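Local structure of carbohydrate binding protein (3HZB) at residues T4-C9 with G13-L18; I50-D55 with G59-I64. The protein binds calcium ions through its betagamma-crystallin domain, the part described here, and is probably a carbohydrate-binding protein as a whole. All blocks are in the same frame, centred on the assembly; numbering follows the deposited sequence.

Contact 1: residues T4-C9 with G13-L18. With CA (calcium ion), chain L.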
loop_
_atom_site.group_PDB
_atom_site.type_symbol
_atom_site.label_atom_id
_atom_site.label_comp_id
_atom_site.label_asym_id
_atom_site.label_seq_id
_atom_site.Cartn_x
_atom_site.Cartn_y
_atom_site.Cartn_z
ATOM N N THR B 4 1.888 -8.925 -2.560
ATOM C CA THR B 4 3.245 -9.363 -2.839
ATOM C C THR B 4 4.021 -9.326 -1.528
ATOM O O THR B 4 3.979 -8.336 -0.802
ATOM C CB THR B 4 3.936 -8.452 -3.877
ATOM O OG1 THR B 4 3.181 -8.465 -5.097
ATOM C CG2 THR B 4 5.342 -8.952 -4.168
ATOM N N VAL B 5 4.697 -10.423 -1.212
ATOM C CA VAL B 5 5.480 -10.498 0.012
ATOM C C VAL B 5 6.955 -10.475 -0.366
ATOM O O VAL B 5 7.382 -11.193 -1.271
ATOM C CB VAL B 5 5.142 -11.774 0.808
ATOM C CG1 VAL B 5 3.691 -11.716 1.242
ATOM C CG2 VAL B 5 5.388 -13.023 -0.045
ATOM N N TYR B 6 7.726 -9.643 0.325
ATOM C CA TYR B 6 9.143 -9.510 0.019
ATOM C C TYR B 6 10.061 -10.033 1.100
ATOM O O TYR B 6 9.751 -9.969 2.294
ATOM C CB TYR B 6 9.499 -8.046 -0.252
ATOM C CG TYR B 6 8.731 -7.414 -1.386
ATOM C CD1 TYR B 6 7.427 -6.961 -1.199
ATOM C CD2 TYR B 6 9.311 -7.257 -2.646
ATOM C CE1 TYR B 6 6.717 -6.366 -2.230
ATOM C CE2 TYR B 6 8.605 -6.660 -3.692
ATOM C CZ TYR B 6 7.308 -6.219 -3.472
ATOM O OH TYR B 6 6.590 -5.632 -4.487
ATOM N N LYS B 7 11.212 -10.529 0.660
ATOM C CA LYS B 7 12.213 -11.063 1.563
ATOM C C LYS B 7 12.811 -9.949 2.416
ATOM O O LYS B 7 13.029 -10.138 3.594
ATOM C CB LYS B 7 13.326 -11.754 0.769
ATOM C CG LYS B 7 14.378 -12.450 1.634
ATOM C CD LYS B 7 15.488 -13.039 0.765
ATOM C CE LYS B 7 16.481 -13.841 1.594
ATOM N NZ LYS B 7 15.885 -15.122 2.073
ATOM N N ASP B 8 13.070 -8.789 1.822
ATOM C CA ASP B 8 13.656 -7.673 2.564
ATOM C C ASP B 8 12.704 -6.514 2.795
ATOM O O ASP B 8 11.642 -6.431 2.185
ATOM C CB ASP B 8 14.889 -7.132 1.831
ATOM C CG ASP B 8 15.986 -8.160 1.690
ATOM O OD1 ASP B 8 16.037 -9.094 2.516
ATOM O OD2 ASP B 8 16.807 -8.024 0.762
ATOM N N CYS B 9 13.105 -5.606 3.678
ATOM C CA CYS B 9 12.307 -4.424 3.965
ATOM C C CYS B 9 12.342 -3.503 2.751
ATOM O O CYS B 9 13.175 -3.675 1.864
ATOM C CB CYS B 9 12.850 -3.724 5.219
ATOM S SG CYS B 9 12.263 -4.570 6.720
ATOM N N GLY B 13 14.239 -7.634 -2.496
ATOM C CA GLY B 13 14.586 -9.019 -2.226
ATOM C C GLY B 13 13.598 -9.955 -2.896
ATOM O O GLY B 13 12.606 -9.503 -3.464
ATOM N N PHE B 14 13.864 -11.256 -2.835
ATOM C CA PHE B 14 12.985 -12.239 -3.454
ATOM C C PHE B 14 11.531 -11.994 -3.071
ATOM O O PHE B 14 11.215 -11.831 -1.894
ATOM C CB PHE B 14 13.365 -13.654 -3.029
ATOM C CG PHE B 14 12.623 -14.714 -3.778
ATOM C CD1 PHE B 14 13.089 -15.165 -5.006
ATOM C CD2 PHE B 14 11.423 -15.220 -3.288
ATOM C CE1 PHE B 14 12.369 -16.106 -5.740
ATOM C CE2 PHE B 14 10.697 -16.156 -4.012
ATOM C CZ PHE B 14 11.169 -16.600 -5.241
ATOM N N SER B 15 10.647 -11.985 -4.062
ATOM C CA SER B 15 9.235 -11.751 -3.790
ATOM C C SER B 15 8.323 -12.869 -4.281
ATOM O O SER B 15 8.644 -13.591 -5.228
ATOM C CB SER B 15 8.789 -10.433 -4.427
ATOM O OG SER B 15 8.841 -10.522 -5.838
ATOM N N GLY B 16 7.175 -12.993 -3.623
ATOM C CA GLY B 16 6.195 -13.990 -4.002
ATOM C C GLY B 16 4.853 -13.300 -4.172
ATOM O O GLY B 16 4.477 -12.468 -3.352
ATOM N N GLY B 17 4.138 -13.631 -5.239
ATOM C CA GLY B 17 2.842 -13.022 -5.474
ATOM C C GLY B 17 1.722 -13.910 -4.964
ATOM O O GLY B 17 1.703 -15.110 -5.246
ATOM N N LEU B 18 0.793 -13.323 -4.214
ATOM C CA LEU B 18 -0.328 -14.074 -3.658
ATOM C C LEU B 18 -1.669 -13.516 -4.132
ATOM O O LEU B 18 -1.792 -12.330 -4.438
ATOM C CB LEU B 18 -0.303 -14.024 -2.126
ATOM C CG LEU B 18 1.026 -14.219 -1.390
ATOM C CD1 LEU B 18 0.789 -14.077 0.113
ATOM C CD2 LEU B 18 1.621 -15.569 -1.717
HETATM CA CA CA L . 13.654 -10.946 5.806
HETATM O O HOH W 1 9.662 -13.418 -0.313
HETATM O O HOH W 2 15.732 -9.237 5.143
HETATM O O HOH W 3 15.211 -9.879 7.644
HETATM O O HOH W 4 15.489 -12.754 5.474
#

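Contact 2: residues I50-D55 with G59-I64. With CA (calcium ion), chain M.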
loop_
_atom_site.group_PDB
_atom_site.type_symbol
_atom_site.label_atom_id
_atom_site.label_comp_id
_atom_site.label_asym_id
_atom_site.label_seq_id
_atom_site.Cartn_x
_atom_site.Cartn_y
_atom_site.Cartn_z
ATOM N N ILE B 50 -3.695 -11.918 6.244
ATOM C CA ILE B 50 -3.728 -12.275 7.653
ATOM C C ILE B 50 -2.464 -13.101 7.854
ATOM O O ILE B 50 -2.311 -14.162 7.241
ATOM C CB ILE B 50 -4.930 -13.168 8.007
ATOM C CG1 ILE B 50 -6.242 -12.500 7.579
ATOM C CG2 ILE B 50 -4.910 -13.461 9.497
ATOM C CD1 ILE B 50 -6.488 -11.149 8.223
ATOM N N LEU B 51 -1.556 -12.616 8.693
ATOM C CA LEU B 51 -0.307 -13.328 8.937
ATOM C C LEU B 51 -0.432 -14.223 10.158
ATOM O O LEU B 51 -1.134 -13.890 11.111
ATOM C CB LEU B 51 0.836 -12.335 9.168
ATOM C CG LEU B 51 1.003 -11.193 8.159
ATOM C CD1 LEU B 51 2.215 -10.360 8.554
ATOM C CD2 LEU B 51 1.171 -11.746 6.753
ATOM N N TYR B 52 0.254 -15.360 10.120
ATOM C CA TYR B 52 0.246 -16.303 11.232
ATOM C C TYR B 52 1.683 -16.626 11.639
ATOM O O TYR B 52 2.561 -16.791 10.789
ATOM C CB TYR B 52 -0.474 -17.594 10.830
ATOM C CG TYR B 52 -1.942 -17.407 10.514
ATOM C CD1 TYR B 52 -2.918 -17.569 11.500
ATOM C CD2 TYR B 52 -2.356 -17.044 9.234
ATOM C CE1 TYR B 52 -4.274 -17.373 11.213
ATOM C CE2 TYR B 52 -3.706 -16.843 8.937
ATOM C CZ TYR B 52 -4.658 -17.010 9.933
ATOM O OH TYR B 52 -5.988 -16.806 9.642
ATOM N N GLN B 53 1.918 -16.718 12.942
ATOM C CA GLN B 53 3.246 -17.031 13.441
ATOM C C GLN B 53 3.645 -18.460 13.081
ATOM O O GLN B 53 4.778 -18.712 12.718
ATOM C CB GLN B 53 3.300 -16.870 14.965
ATOM C CG GLN B 53 3.280 -15.437 15.480
ATOM C CD GLN B 53 4.598 -14.711 15.266
ATOM O OE1 GLN B 53 5.676 -15.292 15.420
ATOM N NE2 GLN B 53 4.518 -13.429 14.936
ATOM N N ASP B 54 2.714 -19.397 13.166
ATOM C CA ASP B 54 3.059 -20.781 12.873
ATOM C C ASP B 54 2.462 -21.278 11.569
ATOM O O ASP B 54 1.613 -20.617 10.974
ATOM C CB ASP B 54 2.611 -21.681 14.032
ATOM C CG ASP B 54 3.206 -21.254 15.365
ATOM O OD1 ASP B 54 4.347 -20.747 15.374
ATOM O OD2 ASP B 54 2.540 -21.437 16.408
ATOM N N ASP B 55 2.918 -22.446 11.125
ATOM C CA ASP B 55 2.416 -23.031 9.887
ATOM C C ASP B 55 0.972 -23.475 10.104
ATOM O O ASP B 55 0.508 -23.589 11.239
ATOM C CB ASP B 55 3.284 -24.229 9.480
ATOM C CG ASP B 55 2.984 -24.730 8.075
ATOM O OD1 ASP B 55 2.282 -24.030 7.318
ATOM O OD2 ASP B 55 3.470 -25.826 7.719
ATOM N N GLY B 59 -0.902 -20.261 15.932
ATOM C CA GLY B 59 -0.262 -19.186 16.669
ATOM C C GLY B 59 -0.902 -17.817 16.492
ATOM O O GLY B 59 -2.013 -17.698 15.968
ATOM N N ALA B 60 -0.189 -16.781 16.925
ATOM C CA ALA B 60 -0.673 -15.407 16.830
ATOM C C ALA B 60 -0.900 -14.958 15.387
ATOM O O ALA B 60 -0.305 -15.501 14.455
ATOM C CB ALA B 60 0.314 -14.469 17.516
ATOM N N SER B 61 -1.762 -13.958 15.216
ATOM C CA SER B 61 -2.077 -13.425 13.894
ATOM C C SER B 61 -2.106 -11.907 13.916
ATOM O O SER B 61 -2.152 -11.286 14.977
ATOM C CB SER B 61 -3.447 -13.929 13.413
ATOM O OG SER B 61 -3.525 -15.341 13.412
ATOM N N THR B 62 -2.068 -11.316 12.729
ATOM C CA THR B 62 -2.136 -9.871 12.586
ATOM C C THR B 62 -2.621 -9.607 11.170
ATOM O O THR B 62 -2.467 -10.454 10.287
ATOM C CB THR B 62 -0.764 -9.187 12.805
ATOM O OG1 THR B 62 -0.955 -7.769 12.917
ATOM C CG2 THR B 62 0.178 -9.473 11.642
ATOM N N VAL B 63 -3.224 -8.445 10.958
ATOM C CA VAL B 63 -3.734 -8.099 9.640
ATOM C C VAL B 63 -2.899 -7.010 8.991
ATOM O O VAL B 63 -2.563 -6.012 9.625
ATOM C CB VAL B 63 -5.195 -7.592 9.715
ATOM C CG1 VAL B 63 -5.715 -7.291 8.316
ATOM C CG2 VAL B 63 -6.071 -8.616 10.401
ATOM N N ILE B 64 -2.552 -7.213 7.727
ATOM C CA ILE B 64 -1.799 -6.218 6.982
ATOM C C ILE B 64 -2.782 -5.784 5.901
ATOM O O ILE B 64 -3.014 -6.515 4.937
ATOM C CB ILE B 64 -0.537 -6.819 6.321
ATOM C CG1 ILE B 64 0.290 -7.590 7.359
ATOM C CG2 ILE B 64 0.296 -5.704 5.695
ATOM C CD1 ILE B 64 0.764 -6.754 8.539
HETATM CA CA CA M . 7.255 -18.700 12.457
HETATM O O HOH W 5 7.205 -17.342 14.736
HETATM O O HOH W 6 6.725 -20.622 14.314
HETATM O O HOH W 7 9.328 -19.852 13.969
#

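Contact 1: residues T4-C9 with G13-L18
V5 and G16 form the centre of the contact, a hydrogen-bonded antiparallel pair. The bond from V5 N to G16 O measures 3.0 Å with an N-H...O angle of 167°, and the return bond from G16 N to V5 O is equally long. Packing is close here: a chi1 of -64° puts CG1 of V5 anti to the carbonyl carbon and leaves CG2 of V5 between N and the carbonyl carbon, 3.5 Å from G16 O. CG1 of V5 meets CD1 of L18 at 3.9 Å, the two side chains crossing at about a right angle, and L41 and I38 add apolar cover on that face. On the other face S15 CB approaches CD2 of Y6 obliquely at 3.7 Å, while G13 O lies near the ring plane at its edge.

Toward the corner the bond from K7 N to F14 O stays short, at 2.9 Å, but is more bent, 138° at hydrogen, and a water bound to F14 O makes a weak second bond to V5 O. On this looser side F14 is exposed, its ring leading away from the strand 4-6. At the corner, K7 O binds calcium at 2.4 Å, and D8 OD1 receives a bond from a water of the same ion. D37, S39 and D77 complete this site, one of the calcium sites of this betagamma-crystallin domain, with its backbone ligand K7 O at the turn out of strand 4-6.

Contact 2: residues I50-D55 with G59-I64
With chi1 at -49°, which sets CG beside the backbone N, and an extended chi2, L51 turns CD1 across the strand pair, against CG1 of I64 (3.6 Å) and CG2 of T62. T62 offers that methyl because its OG1 stands anti to the backbone N (chi1 -168°), leaving CG2 alongside the leucine; W75 touches both L51 and T62. On the other face, I50 and V63 lie side by side, and CD1 of I50 is unusually close to CG2 of V63, at 3.4 Å, a tight carbon pair. Next along this face, OG of S61 approaches the Y52 ring obliquely, 3.0 Å from CD1 of Y52 and nearly as close to CE1, while the phenol OH bonds to R83.

Backbone bonds set the register of the two strands. L51 N donates to T62 O at 2.8 Å, whereas the return bond, T62 N to L51 O, is longer at 3.2 Å. This is the first hairpin of the Greek key motif of the betagamma-crystallins, segments 50-52 and 60-64 running at 153° between their N-to-C directions.

Q53 N donates a hydrogen bond to A60 O. CG of Q53 rests against CB of A60, and the bend beyond it swings the amide round, so that OE1 accepts from a calcium-bound water. The chain turns a corner at Q53, whose O binds calcium at 2.5 Å. A second water of the ion is gripped by D54 OD1, while Q53 NE2 is held by T74 O. D36, K78 and S80 supply the remaining protein ligands.

In the fold
From the N terminus, strand 3-6 turns back into strand 15-18, and contact 1 closes that hairpin across the short loop 10-12. The chain then passes strand 21-23, helix 25-29 and strand 40-43 before contact 2 closes a second hairpin across 56-58. The contacts are in series, neither nested nor crossed, with centres about 16 Å apart on opposite sides of the chain's centre, and they do not touch. Contact 1 belongs to the three-stranded sheet, where strand 40-43 flanks 3-6; contact 2 pairs the inner strand 47-52 with 60-64, the outermost strand of the four-stranded sheet within this chain. The C9-C70 disulfide ties the first hairpin to the loop after strand 60-64.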